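Local coordinates for VirK protein (Legionella pneumophila, PDB 5XTA), which is of unknown function but belongs to the VirK family, shows a novel fold and is probably linked to type II secretion, at residues 19-25 with 115-120; 86-92 with 105-111. The protein carries 3 engineered substitutions. All coordinates share one frame; numbering follows the deposited sequence.

Contact 1: residues 19-25 with 115-120; sequences RITFVIN and GFKVFG. With SO4 (sulfate ion), chain E.
Phe22 overlaps the ring of Phe116 obliquely, its CD1 3.3 Å from Phe116 CZ, with the two planes turned 37° from each other. The pair lies on one face of an antiparallel sheet in which strand 21-25 is the middle of three, between 38-42 and the C-terminal strand 116-119. Phe116 has CG anti to its own backbone N (chi1 -171°), which carries the ring across to the neighbouring strand and lets it meet two of its residues: the CD1-CE1 side takes Ile24 CD1, 3.5 Å from Phe116 CD1, while the CZ end takes Phe22. Val118 continues this face, its CG2 beside Phe22 and its CG1 against Ile20 CG2, and from here the layer packs on helix 7-15 and strand 87-96. On the other face Val23 CG2 comes obliquely to Phe119 CE2 at 3.7 Å. A second subunit covers part of that face, its Ile14 packing on Val23 and its Glu16 on Phe119. The backbones are joined at the hydrogen-bonded pairs Thr21-Phe119 and Val23-Lys117, two bonds each, and a further bond runs from Asn25 N to Gly115 O. Beyond the strand ends, one water donates to Arg19 O and is hydrogen-bonded to Thr21 OG1. The Arg19 side chain leaves the pair altogether, its chain extended as far as NE, and its guanidinium meets a sulfate edge-on. Arg19 of all four subunits gathers on this ion, probably taken from the crystallisation liquor, which would offset their mutual charge. In this chain Arg19 NH1 donates to sulfate O1 at 2.9 Å and more weakly to O2, and Arg19 NH2 reaches the same O2 at 2.7 Å.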
ATOM      1  N   ARG A  19      -8.444  -8.447   5.392  1.00 26.09           N
ATOM      2  CA  ARG A  19      -7.227  -7.692   5.628  1.00 26.90           C
ATOM      3  C   ARG A  19      -7.100  -7.370   7.132  1.00 26.86           C
ATOM      4  O   ARG A  19      -8.024  -6.889   7.745  1.00 27.75           O
ATOM      5  CB  ARG A  19      -7.216  -6.442   4.771  1.00 26.04           C
ATOM      6  CG  ARG A  19      -5.897  -5.692   4.939  1.00 29.60           C
ATOM      7  CD  ARG A  19      -5.497  -4.895   3.727  1.00 31.61           C
ATOM      8  NE  ARG A  19      -4.276  -4.121   4.005  1.00 32.89           N
ATOM      9  CZ  ARG A  19      -3.751  -3.240   3.170  1.00 34.57           C
ATOM     10  NH1 ARG A  19      -4.369  -3.014   2.020  1.00 36.88           N
ATOM     11  NH2 ARG A  19      -2.617  -2.586   3.486  1.00 37.83           N
ATOM     12  N   ILE A  20      -5.954  -7.704   7.712  1.00 25.48           N
ATOM     13  CA  ILE A  20      -5.701  -7.589   9.134  1.00 24.68           C
ATOM     14  C   ILE A  20      -5.044  -6.248   9.528  1.00 24.73           C
ATOM     15  O   ILE A  20      -4.145  -5.762   8.858  1.00 23.00           O
ATOM     16  CB  ILE A  20      -4.771  -8.767   9.523  1.00 26.74           C
ATOM     17  CG1 ILE A  20      -5.452 -10.138   9.249  1.00 29.89           C
ATOM     18  CG2 ILE A  20      -4.302  -8.704  10.943  1.00 28.22           C
ATOM     19  CD1 ILE A  20      -6.905 -10.257   9.675  1.00 31.24           C
ATOM     20  N   THR A  21      -5.435  -5.706  10.667  1.00 23.04           N
ATOM     21  CA  THR A  21      -4.810  -4.524  11.252  1.00 23.03           C
ATOM     22  C   THR A  21      -4.321  -4.849  12.663  1.00 23.42           C
ATOM     23  O   THR A  21      -5.064  -5.411  13.480  1.00 23.07           O
ATOM     24  CB  THR A  21      -5.779  -3.324  11.274  1.00 22.54           C
ATOM     25  OG1 THR A  21      -6.105  -2.962   9.931  1.00 22.02           O
ATOM     26  CG2 THR A  21      -5.140  -2.102  11.931  1.00 22.91           C
ATOM     27  N   PHE A  22      -3.073  -4.471  12.930  1.00 24.65           N
ATOM     28  CA  PHE A  22      -2.434  -4.591  14.239  1.00 25.25           C
ATOM     29  C   PHE A  22      -2.441  -3.233  14.940  1.00 25.91           C
ATOM     30  O   PHE A  22      -1.988  -2.234  14.358  1.00 23.53           O
ATOM     31  CB  PHE A  22      -0.996  -5.085  14.122  1.00 26.28           C
ATOM     32  CG  PHE A  22      -0.884  -6.400  13.451  1.00 28.51           C
ATOM     33  CD1 PHE A  22      -1.277  -7.553  14.100  1.00 30.43           C
ATOM     34  CD2 PHE A  22      -0.457  -6.497  12.134  1.00 32.51           C
ATOM     35  CE1 PHE A  22      -1.205  -8.792  13.476  1.00 30.62           C
ATOM     36  CE2 PHE A  22      -0.416  -7.730  11.503  1.00 32.84           C
ATOM     37  CZ  PHE A  22      -0.768  -8.879  12.187  1.00 31.45           C
ATOM     38  N   VAL A  23      -2.990  -3.232  16.163  1.00 25.40           N
ATOM     39  CA  VAL A  23      -2.960  -2.085  17.064  1.00 25.93           C
ATOM     40  C   VAL A  23      -2.151  -2.434  18.320  1.00 25.93           C
ATOM     41  O   VAL A  23      -2.481  -3.360  19.073  1.00 24.25           O
ATOM     42  CB  VAL A  23      -4.359  -1.573  17.396  1.00 27.75           C
ATOM     43  CG1 VAL A  23      -4.280  -0.295  18.211  1.00 29.33           C
ATOM     44  CG2 VAL A  23      -5.129  -1.275  16.118  1.00 27.14           C
ATOM     45  N   ILE A  24      -1.067  -1.709  18.515  1.00 25.28           N
ATOM     46  CA  ILE A  24      -0.147  -1.981  19.581  1.00 28.39           C
ATOM     47  C   ILE A  24      -0.085  -0.837  20.535  1.00 30.32           C
ATOM     48  O   ILE A  24       0.186   0.308  20.136  1.00 30.56           O
ATOM     49  CB  ILE A  24       1.230  -2.274  19.019  1.00 31.15           C
ATOM     50  CG1 ILE A  24       0.992  -3.337  17.950  1.00 33.58           C
ATOM     51  CG2 ILE A  24       2.194  -2.708  20.138  1.00 34.48           C
ATOM     52  CD1 ILE A  24       2.148  -4.168  17.550  1.00 36.64           C
ATOM     53  N   ASN A  25      -0.301  -1.169  21.804  1.00 30.63           N
ATOM     54  CA  ASN A  25      -0.206  -0.196  22.908  1.00 32.65           C
ATOM     55  C   ASN A  25       1.108  -0.412  23.653  1.00 33.21           C
ATOM     56  O   ASN A  25       1.247  -1.341  24.480  1.00 29.77           O
ATOM     57  CB  ASN A  25      -1.437  -0.336  23.789  1.00 32.90           C
ATOM     58  CG  ASN A  25      -1.548   0.745  24.849  1.00 35.72           C
ATOM     59  OD1 ASN A  25      -0.654   1.558  25.071  1.00 34.37           O
ATOM     60  ND2 ASN A  25      -2.686   0.754  25.499  1.00 37.05           N
ATOM     61  N   GLY A 115      -1.640  -5.665  25.282  1.00 40.04           N
ATOM     62  CA  GLY A 115      -0.904  -4.680  24.491  1.00 38.69           C
ATOM     63  C   GLY A 115      -0.973  -4.863  22.963  1.00 37.54           C
ATOM     64  O   GLY A 115      -0.718  -3.927  22.214  1.00 37.92           O
ATOM     65  N   PHE A 116      -1.293  -6.063  22.492  1.00 33.90           N
ATOM     66  CA  PHE A 116      -1.332  -6.375  21.051  1.00 31.61           C
ATOM     67  C   PHE A 116      -2.753  -6.767  20.623  1.00 29.72           C
ATOM     68  O   PHE A 116      -3.291  -7.799  21.037  1.00 29.93           O
ATOM     69  CB  PHE A 116      -0.372  -7.527  20.828  1.00 32.79           C
ATOM     70  CG  PHE A 116      -0.103  -7.844  19.409  1.00 32.71           C
ATOM     71  CD1 PHE A 116       0.919  -7.213  18.711  1.00 32.14           C
ATOM     72  CD2 PHE A 116      -0.810  -8.835  18.790  1.00 32.18           C
ATOM     73  CE1 PHE A 116       1.165  -7.547  17.393  1.00 32.59           C
ATOM     74  CE2 PHE A 116      -0.579  -9.154  17.480  1.00 32.00           C
ATOM     75  CZ  PHE A 116       0.406  -8.514  16.785  1.00 33.36           C
ATOM     76  N   LYS A 117      -3.387  -5.938  19.817  1.00 27.37           N
ATOM     77  CA  LYS A 117      -4.743  -6.194  19.393  1.00 27.31           C
ATOM     78  C   LYS A 117      -4.785  -6.300  17.903  1.00 26.61           C
ATOM     79  O   LYS A 117      -3.963  -5.691  17.203  1.00 28.57           O
ATOM     80  CB  LYS A 117      -5.652  -5.081  19.870  1.00 30.00           C
ATOM     81  CG  LYS A 117      -5.863  -5.115  21.382  1.00 35.79           C
ATOM     82  CD  LYS A 117      -6.984  -4.165  21.755  1.00 40.24           C
ATOM     83  CE  LYS A 117      -7.027  -3.904  23.249  1.00 47.82           C
ATOM     84  NZ  LYS A 117      -8.085  -2.889  23.505  1.00 52.83           N
ATOM     85  N   VAL A 118      -5.723  -7.103  17.429  1.00 24.85           N
ATOM     86  CA  VAL A 118      -5.789  -7.450  16.057  1.00 26.71           C
ATOM     87  C   VAL A 118      -7.235  -7.303  15.605  1.00 27.11           C
ATOM     88  O   VAL A 118      -8.155  -7.765  16.295  1.00 27.83           O
ATOM     89  CB  VAL A 118      -5.308  -8.900  15.789  1.00 27.17           C
ATOM     90  CG1 VAL A 118      -5.320  -9.184  14.288  1.00 29.20           C
ATOM     91  CG2 VAL A 118      -3.928  -9.180  16.369  1.00 27.48           C
ATOM     92  N   PHE A 119      -7.413  -6.701  14.431  1.00 28.22           N
ATOM     93  CA  PHE A 119      -8.750  -6.416  13.836  1.00 31.01           C
ATOM     94  C   PHE A 119      -8.865  -6.867  12.402  1.00 32.81           C
ATOM     95  O   PHE A 119      -7.892  -6.862  11.677  1.00 33.49           O
ATOM     96  CB  PHE A 119      -9.082  -4.930  13.890  1.00 31.93           C
ATOM     97  CG  PHE A 119      -9.081  -4.378  15.275  1.00 31.55           C
ATOM     98  CD1 PHE A 119     -10.275  -4.223  15.986  1.00 30.83           C
ATOM     99  CD2 PHE A 119      -7.873  -4.056  15.891  1.00 31.26           C
ATOM    100  CE1 PHE A 119     -10.257  -3.722  17.278  1.00 30.36           C
ATOM    101  CE2 PHE A 119      -7.852  -3.572  17.182  1.00 32.01           C
ATOM    102  CZ  PHE A 119      -9.047  -3.417  17.885  1.00 31.39           C
ATOM    103  N   GLY A 120     -10.070  -7.232  11.985  1.00 34.83           N
ATOM    104  CA  GLY A 120     -10.282  -7.749  10.639  1.00 38.54           C
ATOM    105  C   GLY A 120     -11.732  -8.021  10.328  1.00 42.49           C
ATOM    106  O   GLY A 120     -12.548  -8.329  11.224  1.00 42.59           O
ATOM    107  OXT GLY A 120     -12.112  -7.916   9.160  1.00 43.98           O
TER
HETATM  108  S   SO4 E 201      -2.424  -0.282   0.650  1.00 42.29           S
HETATM  109  O1  SO4 E 201      -3.855  -0.359   0.990  1.00 41.02           O
HETATM  110  O2  SO4 E 201      -1.892  -1.594   1.074  1.00 49.80           O
HETATM  111  O3  SO4 E 201      -2.352  -0.110  -0.795  1.00 49.65           O
HETATM  112  O4  SO4 E 201      -1.771   0.790   1.410  1.00 52.72           O
HETATM  113  O   HOH W   1      -8.207  -4.472   9.336  1.00 29.64           O
HETATM  114  O   HOH W   2     -10.492  -7.092   7.225  1.00 40.87           O

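Contact 2: residues 86-92 with 105-111; sequences GDASIKT and SYQMNCK
Thr92 sets its CB over one face of the Tyr106 ring, 3.9 Å from the centroid, a CH-pi contact with CG2 reaching on to the hydroxyl end. Tyr106 CG stands between its own backbone N and carbonyl carbon (chi1 54°), which holds the ring alongside Thr92. Next on this face, Ile90 CD1 lies 3.8 Å from Met108 CG (a selenomethionine) and 3.6 Å from Cys110 SG. On the opposite face Lys111 curls back so that NZ makes a salt bridge to Asp87 OD1 at 2.6 Å, coming from above the carboxylate plane. Gln107 NE2 donates to Asn109 OD1 along its own strand, and that oxygen also touches Ser89 CB. These pairs belong to the beta hairpin of strands 87-96 and 102-111, inside the six-stranded antiparallel sheet; Ala88-Cys110, Ile90-Met108 and Thr92-Tyr106 are its hydrogen-bonded pairs here, each with two backbone bonds. Farther out, Ser78 on strand 74-83 shares a hydrogen bond with Thr92 OG1, and Glu85 O takes a second bond from Lys111 NZ. On the other flank, a disulfide joins Cys110 SG to Cys29 SG.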
ATOM      1  N   GLY A  86      -0.913 -16.724  22.372  1.00 31.91           N
ATOM      2  CA  GLY A  86      -1.220 -15.305  22.537  1.00 30.71           C
ATOM      3  C   GLY A  86      -0.010 -14.426  22.773  1.00 30.22           C
ATOM      4  O   GLY A  86      -0.171 -13.222  23.015  1.00 31.73           O
ATOM      5  N   ASP A  87       1.202 -14.992  22.703  1.00 28.67           N
ATOM      6  CA  ASP A  87       2.428 -14.221  22.949  1.00 28.31           C
ATOM      7  C   ASP A  87       2.856 -13.554  21.631  1.00 28.51           C
ATOM      8  O   ASP A  87       3.001 -14.232  20.608  1.00 27.17           O
ATOM      9  CB  ASP A  87       3.556 -15.111  23.470  1.00 32.38           C
ATOM     10  CG  ASP A  87       3.136 -15.961  24.676  1.00 35.00           C
ATOM     11  OD1 ASP A  87       2.603 -15.396  25.639  1.00 38.97           O
ATOM     12  OD2 ASP A  87       3.325 -17.193  24.652  1.00 40.16           O
ATOM     13  N   ALA A  88       2.981 -12.231  21.656  1.00 26.54           N
ATOM     14  CA  ALA A  88       3.278 -11.457  20.483  1.00 28.71           C
ATOM     15  C   ALA A  88       4.635 -10.785  20.649  1.00 30.40           C
ATOM     16  O   ALA A  88       5.007 -10.377  21.737  1.00 29.39           O
ATOM     17  CB  ALA A  88       2.208 -10.402  20.247  1.00 29.22           C
ATOM     18  N   SER A  89       5.377 -10.688  19.557  1.00 31.85           N
ATOM     19  CA  SER A  89       6.564  -9.851  19.532  1.00 34.02           C
ATOM     20  C   SER A  89       6.625  -8.994  18.279  1.00 33.07           C
ATOM     21  O   SER A  89       6.074  -9.358  17.216  1.00 31.27           O
ATOM     22  CB  SER A  89       7.819 -10.695  19.654  1.00 36.57           C
ATOM     23  OG  SER A  89       8.058 -11.433  18.480  1.00 40.02           O
ATOM     24  N   ILE A  90       7.268  -7.837  18.424  1.00 30.89           N
ATOM     25  CA  ILE A  90       7.535  -6.953  17.301  1.00 30.81           C
ATOM     26  C   ILE A  90       9.000  -6.667  17.359  1.00 30.21           C
ATOM     27  O   ILE A  90       9.502  -6.148  18.347  1.00 30.57           O
ATOM     28  CB  ILE A  90       6.773  -5.627  17.332  1.00 33.21           C
ATOM     29  CG1 ILE A  90       5.272  -5.863  17.515  1.00 34.31           C
ATOM     30  CG2 ILE A  90       7.061  -4.825  16.057  1.00 32.82           C
ATOM     31  CD1 ILE A  90       4.825  -5.994  18.948  1.00 38.44           C
ATOM     32  N   LYS A  91       9.685  -7.028  16.296  1.00 28.40           N
ATOM     33  CA  LYS A  91      11.060  -6.709  16.164  1.00 28.75           C
ATOM     34  C   LYS A  91      11.251  -5.671  15.055  1.00 27.08           C
ATOM     35  O   LYS A  91      10.873  -5.884  13.914  1.00 24.24           O
ATOM     36  CB  LYS A  91      11.870  -7.964  15.926  1.00 31.02           C
ATOM     37  CG  LYS A  91      13.348  -7.604  15.844  1.00 35.81           C
ATOM     38  CD  LYS A  91      14.291  -8.736  16.137  1.00 39.83           C
ATOM     39  CE  LYS A  91      15.720  -8.209  16.243  1.00 41.14           C
ATOM     40  NZ  LYS A  91      16.701  -9.175  15.702  1.00 44.03           N
ATOM     41  N   THR A  92      11.787  -4.520  15.425  1.00 26.15           N
ATOM     42  CA  THR A  92      12.008  -3.434  14.486  1.00 27.14           C
ATOM     43  C   THR A  92      13.489  -3.303  14.193  1.00 27.33           C
ATOM     44  O   THR A  92      14.289  -3.212  15.111  1.00 29.55           O
ATOM     45  CB  THR A  92      11.459  -2.125  15.044  1.00 28.61           C
ATOM     46  OG1 THR A  92      10.070  -2.304  15.278  1.00 29.12           O
ATOM     47  CG2 THR A  92      11.679  -0.936  14.021  1.00 29.61           C
ATOM     48  N   SER A 105      18.440  -2.180  16.158  1.00 38.00           N
ATOM     49  CA  SER A 105      17.211  -2.949  16.242  1.00 43.37           C
ATOM     50  C   SER A 105      16.719  -2.916  17.638  1.00 47.38           C
ATOM     51  O   SER A 105      17.504  -2.714  18.575  1.00 51.72           O
ATOM     52  CB  SER A 105      17.419  -4.399  15.787  1.00 45.67           C
ATOM     53  OG  SER A 105      18.480  -5.040  16.475  1.00 49.80           O
ATOM     54  N   TYR A 106      15.418  -3.083  17.785  1.00 45.82           N
ATOM     55  CA  TYR A 106      14.839  -3.201  19.100  1.00 46.66           C
ATOM     56  C   TYR A 106      13.594  -4.060  19.024  1.00 44.23           C
ATOM     57  O   TYR A 106      13.036  -4.267  17.948  1.00 39.30           O
ATOM     58  CB  TYR A 106      14.568  -1.822  19.695  1.00 50.56           C
ATOM     59  CG  TYR A 106      13.733  -0.924  18.825  1.00 52.26           C
ATOM     60  CD1 TYR A 106      14.316  -0.066  17.881  1.00 55.79           C
ATOM     61  CD2 TYR A 106      12.342  -0.927  18.939  1.00 57.22           C
ATOM     62  CE1 TYR A 106      13.526   0.751  17.070  1.00 56.72           C
ATOM     63  CE2 TYR A 106      11.544  -0.117  18.136  1.00 59.08           C
ATOM     64  CZ  TYR A 106      12.138   0.727  17.203  1.00 57.84           C
ATOM     65  OH  TYR A 106      11.338   1.522  16.401  1.00 58.55           O
ATOM     66  N   GLN A 107      13.202  -4.596  20.167  1.00 41.97           N
ATOM     67  CA  GLN A 107      12.105  -5.538  20.230  1.00 41.84           C
ATOM     68  C   GLN A 107      11.155  -5.275  21.371  1.00 39.56           C
ATOM     69  O   GLN A 107      11.577  -4.879  22.468  1.00 38.20           O
ATOM     70  CB  GLN A 107      12.654  -6.951  20.318  1.00 44.54           C
ATOM     71  CG  GLN A 107      11.573  -7.991  20.560  1.00 47.56           C
ATOM     72  CD  GLN A 107      11.984  -9.392  20.207  1.00 50.87           C
ATOM     73  OE1 GLN A 107      12.688  -9.624  19.217  1.00 53.26           O
ATOM     74  NE2 GLN A 107      11.533 -10.352  21.011  1.00 54.52           N
HETATM   75  N   MSE A 108       9.873  -5.522  21.128  1.00 36.68           N
HETATM   76  CA  MSE A 108       8.920  -5.499  22.220  1.00 39.51           C
HETATM   77  C   MSE A 108       8.152  -6.759  22.233  1.00 36.14           C
HETATM   78  O   MSE A 108       8.035  -7.438  21.223  1.00 32.60           O
HETATM   79  CB  MSE A 108       7.973  -4.337  22.315  1.00 43.73           C
HETATM   80  CG  MSE A 108       7.258  -3.974  21.043  1.00 51.40           C
HETATM   81 SE   MSE A 108       7.372  -2.018  21.022  0.80 61.88          SE
HETATM   82  CE  MSE A 108       9.294  -1.845  20.529  1.00 62.09           C
ATOM     83  N   ASN A 109       7.659  -7.091  23.412  1.00 32.85           N
ATOM     84  CA  ASN A 109       6.857  -8.292  23.613  1.00 33.52           C
ATOM     85  C   ASN A 109       5.570  -7.930  24.293  1.00 33.75           C
ATOM     86  O   ASN A 109       5.566  -7.091  25.176  1.00 33.31           O
ATOM     87  CB  ASN A 109       7.647  -9.318  24.410  1.00 36.52           C
ATOM     88  CG  ASN A 109       8.949  -9.695  23.707  1.00 37.06           C
ATOM     89  OD1 ASN A 109       8.978 -10.616  22.915  1.00 38.39           O
ATOM     90  ND2 ASN A 109      10.007  -8.953  23.969  1.00 40.84           N
ATOM     91  N   CYS A 110       4.483  -8.518  23.824  1.00 32.60           N
ATOM     92  CA  CYS A 110       3.127  -8.230  24.264  1.00 35.33           C
ATOM     93  C   CYS A 110       2.287  -9.464  24.335  1.00 32.83           C
ATOM     94  O   CYS A 110       2.683 -10.498  23.886  1.00 31.98           O
ATOM     95  CB  CYS A 110       2.372  -7.253  23.361  1.00 38.10           C
ATOM     96  SG  CYS A 110       3.281  -6.307  22.178  1.00 46.82           S
ATOM     97  N   LYS A 111       1.121  -9.317  24.922  1.00 31.92           N
ATOM     98  CA  LYS A 111       0.135 -10.359  24.927  1.00 34.60           C
ATOM     99  C   LYS A 111      -1.063  -9.944  24.050  1.00 31.68           C
ATOM    100  O   LYS A 111      -1.507  -8.794  24.078  1.00 31.55           O
ATOM    101  CB  LYS A 111      -0.277 -10.631  26.388  1.00 41.11           C
ATOM    102  CG  LYS A 111      -1.129 -11.885  26.581  1.00 50.24           C
ATOM    103  CD  LYS A 111      -0.436 -13.036  27.333  1.00 55.78           C
ATOM    104  CE  LYS A 111      -0.980 -14.417  26.927  1.00 59.30           C
ATOM    105  NZ  LYS A 111       0.054 -15.287  26.290  1.00 62.85           N
TER

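From the N terminus, the chain passes helix 7-15 and enters 19-25, which pairs with 38-42 on one side and, on the other, with the C-terminal 115-120; contact 1 thus closes a loop of 89 intervening residues. Contact 2 is nested within that loop and closes a short one, with 12 residues between 86-92 and 105-111. After strand 102-111 a short loop leads into 116-119, passing from the six-stranded sheet to the three-stranded one. The two contacts meet through side chains and, probably, a hydrogen bond from Phe116 N to Lys111 O: Ile24 CD1 packs on Ile90 CD1 at 3.5 Å, and Phe116 lies against Ala88 and Cys110, bringing the two sheets together.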